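Local coordinates for protein nigritoxine (Vibrio nigripulchritudo, PDB 5M41) that is a bacterial toxin active against crustaceans and insects, at residues N562-I574 against F582-I594. Sequence-based numbering, arbitrary orientation.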
ATOM      1  N   ASN A 562     -38.453   0.695  -9.445  1.00 50.76           N
ATOM      2  CA  ASN A 562     -39.123   1.116 -10.656  1.00 54.05           C
ATOM      3  C   ASN A 562     -38.882   2.617 -10.784  1.00 54.21           C
ATOM      4  O   ASN A 562     -39.380   3.407  -9.982  1.00 54.37           O
ATOM      5  CB  ASN A 562     -40.616   0.779 -10.576  1.00 54.51           C
ATOM      6  CG  ASN A 562     -41.378   1.116 -11.849  1.00 57.14           C
ATOM      7  OD1 ASN A 562     -40.816   1.542 -12.872  1.00 56.70           O
ATOM      8  ND2 ASN A 562     -42.679   0.911 -11.792  1.00 57.39           N
ATOM      9  N   ILE A 563     -38.066   2.994 -11.759  1.00 52.91           N
ATOM     10  CA  ILE A 563     -37.802   4.407 -12.030  1.00 52.96           C
ATOM     11  C   ILE A 563     -38.695   4.872 -13.187  1.00 54.35           C
ATOM     12  O   ILE A 563     -38.585   6.008 -13.658  1.00 56.60           O
ATOM     13  CB  ILE A 563     -36.302   4.672 -12.331  1.00 53.83           C
ATOM     14  CG1 ILE A 563     -35.817   3.804 -13.520  1.00 50.45           C
ATOM     15  CG2 ILE A 563     -35.463   4.475 -11.064  1.00 49.08           C
ATOM     16  CD1 ILE A 563     -34.491   4.221 -14.137  1.00 50.68           C
ATOM     17  N   GLY A 564     -39.571   3.986 -13.647  1.00 52.58           N
ATOM     18  CA  GLY A 564     -40.530   4.332 -14.701  1.00 56.81           C
ATOM     19  C   GLY A 564     -41.907   4.646 -14.134  1.00 60.06           C
ATOM     20  O   GLY A 564     -42.040   5.438 -13.190  1.00 60.11           O
ATOM     21  N   ASP A 565     -42.933   4.006 -14.694  1.00 64.28           N
ATOM     22  CA  ASP A 565     -44.338   4.279 -14.319  1.00 67.07           C
ATOM     23  C   ASP A 565     -45.071   3.063 -13.782  1.00 67.61           C
ATOM     24  O   ASP A 565     -44.508   1.967 -13.745  1.00 66.81           O
ATOM     25  CB  ASP A 565     -45.085   4.809 -15.528  1.00 73.07           C
ATOM     26  CG  ASP A 565     -44.597   6.163 -15.938  1.00 79.70           C
ATOM     27  OD1 ASP A 565     -44.184   6.931 -15.039  1.00 81.01           O
ATOM     28  OD2 ASP A 565     -44.611   6.455 -17.153  1.00 84.54           O
ATOM     29  N   LEU A 566     -46.329   3.258 -13.371  1.00 67.45           N
ATOM     30  CA  LEU A 566     -47.154   2.162 -12.860  1.00 69.25           C
ATOM     31  C   LEU A 566     -48.646   2.299 -13.215  1.00 72.29           C
ATOM     32  O   LEU A 566     -49.274   3.320 -12.937  1.00 75.49           O
ATOM     33  CB  LEU A 566     -46.972   2.010 -11.344  1.00 68.34           C
ATOM     34  CG  LEU A 566     -47.723   0.844 -10.684  1.00 69.77           C
ATOM     35  CD1 LEU A 566     -47.081  -0.493 -11.024  1.00 65.00           C
ATOM     36  CD2 LEU A 566     -47.769   1.049  -9.176  1.00 69.42           C
ATOM     37  N   GLY A 567     -49.202   1.252 -13.817  1.00 73.20           N
ATOM     38  CA  GLY A 567     -50.604   1.230 -14.233  1.00 73.75           C
ATOM     39  C   GLY A 567     -50.738   0.394 -15.488  1.00 75.26           C
ATOM     40  O   GLY A 567     -49.724   0.070 -16.134  1.00 72.65           O
ATOM     41  N   VAL A 568     -51.979   0.061 -15.845  1.00 74.22           N
ATOM     42  CA  VAL A 568     -52.261  -0.893 -16.923  1.00 76.03           C
ATOM     43  C   VAL A 568     -51.632  -0.560 -18.285  1.00 79.92           C
ATOM     44  O   VAL A 568     -50.978  -1.416 -18.893  1.00 82.14           O
ATOM     45  CB  VAL A 568     -53.770  -1.232 -17.060  1.00 76.55           C
ATOM     46  CG1 VAL A 568     -54.041  -2.007 -18.350  1.00 77.48           C
ATOM     47  CG2 VAL A 568     -54.238  -2.048 -15.864  1.00 76.36           C
ATOM     48  N   GLY A 569     -51.786   0.654 -18.795  1.00 81.38           N
ATOM     49  CA  GLY A 569     -51.138   0.901 -20.105  1.00 78.57           C
ATOM     50  C   GLY A 569     -49.644   1.224 -20.083  1.00 75.47           C
ATOM     51  O   GLY A 569     -49.046   1.399 -21.143  1.00 73.77           O
ATOM     52  N   LYS A 570     -49.049   1.288 -18.883  1.00 72.78           N
ATOM     53  CA  LYS A 570     -47.803   2.038 -18.621  1.00 71.47           C
ATOM     54  C   LYS A 570     -46.502   1.205 -18.624  1.00 67.92           C
ATOM     55  O   LYS A 570     -46.531  -0.006 -18.381  1.00 64.63           O
ATOM     56  CB  LYS A 570     -47.896   2.774 -17.258  1.00 71.67           C
ATOM     57  CG  LYS A 570     -49.230   3.466 -16.924  1.00 75.99           C
ATOM     58  CD  LYS A 570     -49.442   4.762 -17.708  1.00 79.62           C
ATOM     59  CE  LYS A 570     -50.847   5.340 -17.509  1.00 82.75           C
ATOM     60  NZ  LYS A 570     -51.466   5.697 -18.827  1.00 84.34           N
ATOM     61  N   GLN A 571     -45.364   1.879 -18.842  1.00 65.80           N
ATOM     62  CA  GLN A 571     -44.046   1.213 -18.856  1.00 64.92           C
ATOM     63  C   GLN A 571     -43.319   1.277 -17.509  1.00 60.62           C
ATOM     64  O   GLN A 571     -42.858   2.352 -17.073  1.00 59.31           O
ATOM     65  CB  GLN A 571     -43.129   1.710 -20.004  1.00 66.09           C
ATOM     66  CG  GLN A 571     -41.730   1.052 -19.989  1.00 71.72           C
ATOM     67  CD  GLN A 571     -40.805   1.431 -21.165  1.00 73.20           C
ATOM     68  OE1 GLN A 571     -40.317   2.566 -21.250  1.00 72.06           O
ATOM     69  NE2 GLN A 571     -40.533   0.463 -22.054  1.00 69.54           N
ATOM     70  N   GLY A 572     -43.233   0.123 -16.851  1.00 56.51           N
ATOM     71  CA  GLY A 572     -42.367  -0.028 -15.682  1.00 55.42           C
ATOM     72  C   GLY A 572     -40.924  -0.134 -16.192  1.00 55.89           C
ATOM     73  O   GLY A 572     -40.675  -0.799 -17.211  1.00 52.96           O
ATOM     74  N   ILE A 573     -40.001   0.560 -15.520  1.00 53.68           N
ATOM     75  CA  ILE A 573     -38.571   0.563 -15.864  1.00 53.08           C
ATOM     76  C   ILE A 573     -37.822   0.163 -14.590  1.00 51.92           C
ATOM     77  O   ILE A 573     -37.753   0.946 -13.629  1.00 50.11           O
ATOM     78  CB  ILE A 573     -38.081   1.945 -16.367  1.00 53.11           C
ATOM     79  CG1 ILE A 573     -38.836   2.370 -17.638  1.00 55.09           C
ATOM     80  CG2 ILE A 573     -36.577   1.908 -16.646  1.00 54.25           C
ATOM     81  CD1 ILE A 573     -38.583   3.805 -18.084  1.00 55.28           C
ATOM     82  N   ILE A 574     -37.300  -1.069 -14.574  1.00 48.33           N
ATOM     83  CA  ILE A 574     -36.823  -1.683 -13.325  1.00 47.21           C
ATOM     84  C   ILE A 574     -35.287  -1.717 -13.344  1.00 47.35           C
ATOM     85  O   ILE A 574     -34.668  -2.355 -14.229  1.00 47.77           O
ATOM     86  CB  ILE A 574     -37.391  -3.116 -13.122  1.00 47.34           C
ATOM     87  CG1 ILE A 574     -38.885  -3.216 -13.523  1.00 49.17           C
ATOM     88  CG2 ILE A 574     -37.147  -3.610 -11.698  1.00 45.23           C
ATOM     89  CD1 ILE A 574     -39.848  -2.464 -12.614  1.00 49.77           C
ATOM     90  N   PHE A 582     -25.188  -0.374 -16.210  1.00 38.60           N
ATOM     91  CA  PHE A 582     -25.485   0.325 -17.476  1.00 39.48           C
ATOM     92  C   PHE A 582     -26.639  -0.339 -18.213  1.00 41.29           C
ATOM     93  O   PHE A 582     -26.824  -0.147 -19.438  1.00 41.91           O
ATOM     94  CB  PHE A 582     -24.236   0.418 -18.367  1.00 38.73           C
ATOM     95  CG  PHE A 582     -23.145   1.255 -17.761  1.00 37.79           C
ATOM     96  CD1 PHE A 582     -23.150   2.641 -17.915  1.00 37.80           C
ATOM     97  CD2 PHE A 582     -22.150   0.667 -16.982  1.00 38.10           C
ATOM     98  CE1 PHE A 582     -22.173   3.425 -17.308  1.00 38.40           C
ATOM     99  CE2 PHE A 582     -21.167   1.444 -16.366  1.00 38.11           C
ATOM    100  CZ  PHE A 582     -21.182   2.823 -16.534  1.00 38.74           C
ATOM    101  N   VAL A 583     -27.426  -1.099 -17.446  1.00 40.87           N
ATOM    102  CA  VAL A 583     -28.599  -1.811 -17.965  1.00 41.00           C
ATOM    103  C   VAL A 583     -29.802  -1.633 -17.043  1.00 43.13           C
ATOM    104  O   VAL A 583     -29.669  -1.213 -15.893  1.00 42.64           O
ATOM    105  CB  VAL A 583     -28.340  -3.337 -18.138  1.00 41.16           C
ATOM    106  CG1 VAL A 583     -27.255  -3.596 -19.187  1.00 37.50           C
ATOM    107  CG2 VAL A 583     -27.982  -3.996 -16.803  1.00 37.23           C
ATOM    108  N   HIS A 584     -30.975  -1.968 -17.566  1.00 44.24           N
ATOM    109  CA  HIS A 584     -32.191  -2.096 -16.773  1.00 45.82           C
ATOM    110  C   HIS A 584     -33.110  -2.954 -17.581  1.00 45.93           C
ATOM    111  O   HIS A 584     -32.815  -3.238 -18.762  1.00 45.45           O
ATOM    112  CB  HIS A 584     -32.808  -0.731 -16.450  1.00 47.20           C
ATOM    113  CG  HIS A 584     -33.118   0.108 -17.669  1.00 49.91           C
ATOM    114  ND1 HIS A 584     -34.223  -0.086 -18.427  1.00 52.69           N
ATOM    115  CD2 HIS A 584     -32.433   1.168 -18.243  1.00 50.45           C
ATOM    116  CE1 HIS A 584     -34.237   0.803 -19.433  1.00 51.81           C
ATOM    117  NE2 HIS A 584     -33.140   1.569 -19.324  1.00 52.93           N
ATOM    118  N   HIS A 585     -34.197  -3.426 -16.969  1.00 45.75           N
ATOM    119  CA  HIS A 585     -35.239  -4.095 -17.732  1.00 47.70           C
ATOM    120  C   HIS A 585     -36.547  -3.359 -17.642  1.00 49.84           C
ATOM    121  O   HIS A 585     -36.747  -2.552 -16.745  1.00 51.56           O
ATOM    122  CB  HIS A 585     -35.391  -5.572 -17.377  1.00 47.07           C
ATOM    123  CG  HIS A 585     -35.754  -5.839 -15.932  1.00 51.12           C
ATOM    124  ND1 HIS A 585     -37.026  -6.036 -15.524  1.00 50.69           N
ATOM    125  CD2 HIS A 585     -34.947  -6.003 -14.800  1.00 50.29           C
ATOM    126  CE1 HIS A 585     -37.035  -6.296 -14.201  1.00 51.20           C
ATOM    127  NE2 HIS A 585     -35.759  -6.268 -13.759  1.00 50.68           N
ATOM    128  N   SER A 586     -37.439  -3.612 -18.590  1.00 50.02           N
ATOM    129  CA  SER A 586     -38.699  -2.882 -18.626  1.00 52.52           C
ATOM    130  C   SER A 586     -39.763  -3.659 -19.374  1.00 54.63           C
ATOM    131  O   SER A 586     -39.469  -4.635 -20.078  1.00 52.87           O
ATOM    132  CB  SER A 586     -38.493  -1.502 -19.263  1.00 52.81           C
ATOM    133  OG  SER A 586     -38.206  -1.633 -20.638  1.00 55.69           O
ATOM    134  N   HIS A 587     -41.005  -3.206 -19.217  1.00 55.71           N
ATOM    135  CA  HIS A 587     -42.168  -3.908 -19.720  1.00 58.91           C
ATOM    136  C   HIS A 587     -43.349  -2.997 -19.595  1.00 59.37           C
ATOM    137  O   HIS A 587     -43.300  -1.996 -18.882  1.00 57.87           O
ATOM    138  CB  HIS A 587     -42.407  -5.172 -18.902  1.00 60.18           C
ATOM    139  CG  HIS A 587     -42.645  -4.902 -17.441  1.00 61.97           C
ATOM    140  ND1 HIS A 587     -41.725  -5.169 -16.499  1.00 61.67           N
ATOM    141  CD2 HIS A 587     -43.741  -4.334 -16.777  1.00 62.95           C
ATOM    142  CE1 HIS A 587     -42.192  -4.802 -15.296  1.00 62.34           C
ATOM    143  NE2 HIS A 587     -43.435  -4.289 -15.467  1.00 64.65           N
ATOM    144  N   THR A 588     -44.433  -3.357 -20.262  1.00 60.47           N
ATOM    145  CA  THR A 588     -45.699  -2.672 -20.062  1.00 62.32           C
ATOM    146  C   THR A 588     -46.581  -3.583 -19.217  1.00 63.28           C
ATOM    147  O   THR A 588     -46.740  -4.768 -19.536  1.00 64.26           O
ATOM    148  CB  THR A 588     -46.415  -2.349 -21.390  1.00 65.05           C
ATOM    149  OG1 THR A 588     -47.001  -3.538 -21.909  1.00 72.54           O
ATOM    150  CG2 THR A 588     -45.468  -1.789 -22.420  1.00 57.50           C
ATOM    151  N   PHE A 589     -47.108  -3.039 -18.123  1.00 62.99           N
ATOM    152  CA  PHE A 589     -48.100  -3.727 -17.298  1.00 67.00           C
ATOM    153  C   PHE A 589     -49.354  -3.989 -18.120  1.00 70.00           C
ATOM    154  O   PHE A 589     -49.813  -3.109 -18.847  1.00 68.70           O
ATOM    155  CB  PHE A 589     -48.480  -2.871 -16.090  1.00 66.26           C
ATOM    156  CG  PHE A 589     -47.342  -2.597 -15.151  1.00 64.23           C
ATOM    157  CD1 PHE A 589     -47.008  -3.512 -14.153  1.00 64.90           C
ATOM    158  CD2 PHE A 589     -46.606  -1.418 -15.256  1.00 63.36           C
ATOM    159  CE1 PHE A 589     -45.957  -3.255 -13.272  1.00 62.30           C
ATOM    160  CE2 PHE A 589     -45.555  -1.159 -14.386  1.00 59.63           C
ATOM    161  CZ  PHE A 589     -45.231  -2.080 -13.393  1.00 59.30           C
ATOM    162  N   GLU A 590     -49.885  -5.203 -18.052  1.00 73.11           N
ATOM    163  CA  GLU A 590     -51.165  -5.469 -18.711  1.00 77.65           C
ATOM    164  C   GLU A 590     -52.225  -5.578 -17.637  1.00 81.21           C
ATOM    165  O   GLU A 590     -51.890  -5.470 -16.453  1.00 79.34           O
ATOM    166  CB  GLU A 590     -51.099  -6.709 -19.593  1.00 77.80           C
ATOM    167  CG  GLU A 590     -50.100  -6.577 -20.747  1.00 78.83           C
ATOM    168  CD  GLU A 590     -50.533  -5.605 -21.847  1.00 80.35           C
ATOM    169  OE1 GLU A 590     -51.568  -4.929 -21.717  1.00 79.88           O
ATOM    170  OE2 GLU A 590     -49.822  -5.509 -22.870  1.00 81.70           O
ATOM    171  N   GLN A 591     -53.493  -5.753 -18.036  1.00 83.93           N
ATOM    172  CA  GLN A 591     -54.582  -5.904 -17.073  1.00 90.53           C
ATOM    173  C   GLN A 591     -54.204  -7.062 -16.143  1.00 88.47           C
ATOM    174  O   GLN A 591     -54.356  -6.972 -14.932  1.00 85.91           O
ATOM    175  CB  GLN A 591     -55.937  -6.126 -17.782  1.00 94.27           C
ATOM    176  CG  GLN A 591     -57.130  -5.476 -17.087  1.00102.47           C
ATOM    177  CD  GLN A 591     -57.517  -4.103 -17.648  1.00106.13           C
ATOM    178  OE1 GLN A 591     -57.987  -3.985 -18.791  1.00105.34           O
ATOM    179  NE2 GLN A 591     -57.362  -3.063 -16.824  1.00102.83           N
ATOM    180  N   LYS A 592     -53.665  -8.129 -16.731  1.00 89.17           N
ATOM    181  CA  LYS A 592     -52.993  -9.184 -15.978  1.00 90.04           C
ATOM    182  C   LYS A 592     -51.617  -9.465 -16.593  1.00 85.85           C
ATOM    183  O   LYS A 592     -51.474  -9.524 -17.821  1.00 86.35           O
ATOM    184  CB  LYS A 592     -53.830 -10.456 -15.984  1.00 97.35           C
ATOM    185  CG  LYS A 592     -53.566 -11.375 -14.802  1.00100.50           C
ATOM    186  CD  LYS A 592     -54.515 -12.568 -14.827  1.00105.36           C
ATOM    187  CE  LYS A 592     -54.147 -13.558 -15.926  1.00107.14           C
ATOM    188  NZ  LYS A 592     -55.214 -14.580 -16.104  1.00111.15           N
ATOM    189  N   GLY A 593     -50.613  -9.635 -15.741  1.00 81.76           N
ATOM    190  CA  GLY A 593     -49.251  -9.921 -16.200  1.00 77.75           C
ATOM    191  C   GLY A 593     -48.583  -8.718 -16.848  1.00 75.17           C
ATOM    192  O   GLY A 593     -48.956  -7.567 -16.585  1.00 73.91           O
ATOM    193  N   ILE A 594     -47.594  -8.985 -17.701  1.00 71.52           N
ATOM    194  CA  ILE A 594     -46.846  -7.929 -18.381  1.00 65.88           C
ATOM    195  C   ILE A 594     -46.667  -8.263 -19.853  1.00 65.52           C
ATOM    196  O   ILE A 594     -46.906  -9.394 -20.273  1.00 64.68           O
ATOM    197  CB  ILE A 594     -45.457  -7.725 -17.743  1.00 64.70           C
ATOM    198  CG1 ILE A 594     -44.550  -8.948 -18.005  1.00 61.93           C
ATOM    199  CG2 ILE A 594     -45.598  -7.381 -16.259  1.00 64.81           C
ATOM    200  CD1 ILE A 594     -43.163  -8.849 -17.387  1.00 60.31           C
TER
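L566 CD1 comes over one face of the F589 ring, 3.8 Å from its centroid in a CH-pi contact; NE2 of H587, a neighbour on the same strand as F589, sits over the opposite face. Carbonyl O of D565 and of K570 meet the ring's edge, whose C-H groups are weakly positive. Leucine suits its place because a branch methyl offers C-H groups to the pi face, with CG anti to the backbone N (chi1 -177°). G572, with no side chain, lets the ring come close to its strand, CE2 of F589 lying 3.6 Å from G572 N. Strands 571–576 and 583–589 form an antiparallel beta hairpin within a six-stranded sheet. G572 and I574 pair with H587 and H585 as hydrogen-bonded pairs; G572 N to H587 O is weak and bent (126°), I574 N to H585 O short and straight (2.7 Å, 166°), and F589 N adds a bond to K570 O (3.1 Å). H585 has CG between its backbone N and carbonyl carbon, which swings the imidazole back over I574; CB of the branched isoleucine rests on one face, 3.7 Å from the ring centroid, while NE2 is hydrogen-bonded to ND2 of N704, outside the hairpin pair. Likewise, I573 CG2 covers one face of the H584 ring, whose buried ND1 has no polar partner. N562, in an Asx turn, ties strand 571–576 to the preceding loop: its OD1 accepts I573 N (2.9 Å) and G564 N from opposite faces of the amide, and ND2 donates to D565 O (2.9 Å), fixing the amide's rotation.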